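Local coordinates for group 3 allergen SMIPP-S YvT004A06 (Sarcoptes scabiei type hominis, PDB 3H7T), which belongs to the trypsin-like serine protease family but is an inactivated protease paralogue of the scabies mite, probably lacking proteolytic activity, at residues 75-78 and 84-87. Sequence-based numbering, arbitrary orientation.
Sequences VRYH and NNYA. With ZN (zinc ion), chain E.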
loop_
_atom_site.group_PDB
_atom_site.type_symbol
_atom_site.label_atom_id
_atom_site.label_comp_id
_atom_site.label_asym_id
_atom_site.label_seq_id
_atom_site.Cartn_x
_atom_site.Cartn_y
_atom_site.Cartn_z
ATOM N N VAL A 75 -6.729 7.465 10.771
ATOM C CA VAL A 75 -6.881 7.086 12.185
ATOM C C VAL A 75 -5.551 7.152 12.940
ATOM O O VAL A 75 -4.841 6.150 13.071
ATOM C CB VAL A 75 -7.545 5.687 12.353
ATOM C CG1 VAL A 75 -7.912 5.426 13.826
ATOM C CG2 VAL A 75 -8.777 5.563 11.469
ATOM N N ARG A 76 -5.228 8.351 13.425
ATOM C CA ARG A 76 -4.052 8.609 14.275
ATOM C C ARG A 76 -2.694 8.361 13.595
ATOM O O ARG A 76 -1.754 7.857 14.219
ATOM C CB ARG A 76 -4.160 7.858 15.618
ATOM C CG ARG A 76 -5.466 8.136 16.397
ATOM C CD ARG A 76 -5.632 9.634 16.690
ATOM N NE ARG A 76 -4.507 10.159 17.465
ATOM C CZ ARG A 76 -4.194 11.448 17.567
ATOM N NH1 ARG A 76 -3.147 11.821 18.296
ATOM N NH2 ARG A 76 -4.922 12.368 16.942
ATOM N N TYR A 77 -2.580 8.735 12.321
ATOM C CA TYR A 77 -1.282 8.658 11.651
ATOM C C TYR A 77 -0.254 9.507 12.393
ATOM O O TYR A 77 -0.516 10.671 12.694
ATOM C CB TYR A 77 -1.379 9.118 10.195
ATOM C CG TYR A 77 -0.050 9.141 9.468
ATOM C CD1 TYR A 77 0.799 8.028 9.478
ATOM C CD2 TYR A 77 0.342 10.261 8.736
ATOM C CE1 TYR A 77 2.015 8.045 8.795
ATOM C CE2 TYR A 77 1.559 10.289 8.047
ATOM C CZ TYR A 77 2.381 9.182 8.085
ATOM O OH TYR A 77 3.571 9.207 7.419
ATOM N N HIS A 78 0.893 8.910 12.711
ATOM C CA HIS A 78 1.985 9.641 13.344
ATOM C C HIS A 78 3.171 9.726 12.386
ATOM O O HIS A 78 3.940 8.770 12.272
ATOM C CB HIS A 78 2.394 8.987 14.671
ATOM C CG HIS A 78 1.308 8.995 15.701
ATOM N ND1 HIS A 78 0.599 10.132 16.020
ATOM C CD2 HIS A 78 0.810 8.009 16.480
ATOM C CE1 HIS A 78 -0.294 9.845 16.950
ATOM N NE2 HIS A 78 -0.187 8.564 17.245
ATOM N N ASN A 84 0.640 3.689 12.298
ATOM C CA ASN A 84 -0.741 3.702 11.805
ATOM C C ASN A 84 -0.822 4.330 10.415
ATOM O O ASN A 84 -1.725 5.112 10.122
ATOM C CB ASN A 84 -1.657 4.449 12.783
ATOM C CG ASN A 84 -1.368 4.108 14.238
ATOM O OD1 ASN A 84 -1.203 2.940 14.599
ATOM N ND2 ASN A 84 -1.284 5.136 15.075
ATOM N N ASN A 85 0.134 3.960 9.564
ATOM C CA ASN A 85 0.281 4.547 8.238
ATOM C C ASN A 85 -0.694 3.926 7.226
ATOM O O ASN A 85 -0.293 3.208 6.308
ATOM C CB ASN A 85 1.745 4.405 7.796
ATOM C CG ASN A 85 2.042 5.060 6.457
ATOM O OD1 ASN A 85 1.246 5.835 5.924
ATOM N ND2 ASN A 85 3.206 4.738 5.905
ATOM N N TYR A 86 -1.983 4.199 7.418
ATOM C CA TYR A 86 -3.003 3.821 6.441
ATOM C C TYR A 86 -4.069 4.904 6.320
ATOM O O TYR A 86 -4.297 5.688 7.254
ATOM C CB TYR A 86 -3.633 2.469 6.790
ATOM C CG TYR A 86 -4.433 2.487 8.082
ATOM C CD1 TYR A 86 -5.822 2.557 8.059
ATOM C CD2 TYR A 86 -3.796 2.434 9.320
ATOM C CE1 TYR A 86 -6.564 2.579 9.241
ATOM C CE2 TYR A 86 -4.525 2.463 10.507
ATOM C CZ TYR A 86 -5.909 2.529 10.457
ATOM O OH TYR A 86 -6.640 2.553 11.621
ATOM N N ALA A 87 -4.699 4.970 5.150
ATOM C CA ALA A 87 -5.860 5.839 4.974
ATOM C C ALA A 87 -6.916 5.147 4.145
ATOM O O ALA A 87 -6.604 4.346 3.263
ATOM C CB ALA A 87 -5.468 7.157 4.339
HETATM ZN ZN ZN E . -0.673 7.246 18.917
HETATM O O HOH W 1 -5.161 3.518 13.603
HETATM O O HOH W 2 -4.416 6.185 9.917
HETATM O O HOH W 3 0.989 6.069 19.364
#
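Asn84 reaches across to the backbone of Arg76, where its ND2 donates to Arg76 O at 2.9 Å. The bond is almost straight (176°) and lies in the plane of the amide, although the donor stands above the plane of the carbonyl. The other amide atom, OD1, accepts from Tyr220, so both ends of the group are held. Asparagine also suits the left-handed backbone here (phi 58°), and Asn84 O accepts from Tyr86 N across an inverse gamma turn centred on Asn85.

This buried side is packed closely. The Tyr77 ring, carried there with CG anti to the backbone N (chi1 177°), lies alongside Asn85, its CE1 3.7 Å from Asn85 OD1, while the Asn85 amide bonds through ND2 to Gln41. Over one face of the Tyr86 ring a water sits 3.7 Å from the plane, above the ring centre; it donates to Asn84 O and Tyr86 O and accepts from Val75 N, joining three backbone groups that do not meet directly.

The two segments lie in the connection between strands 65-74 and 87-91 of the six-stranded barrel in this trypsin-like fold, and Ala87 begins the second strand. By sequence, Asn-Asn-Tyr stands where trypsin and many active relatives have Asn-Asn-Asp, which would put Tyr86 at the place of the triad aspartate and Gln41 at that of the histidine. The long tyrosine meets the branched Val75 through its hydroxyl, with OH 3.3 Å from Val75 CB, and a second water ties that OH to Val75 O.

Toward solvent the contact thins out. Arg76, a long charged side chain at home in solvent, leads its guanidinium away from Asn84. The His78 ring has Arg76 O over one face, 3.4 Å above the plane, while imidazole NE2 binds a zinc ion at 2.2 Å, which also carries a water.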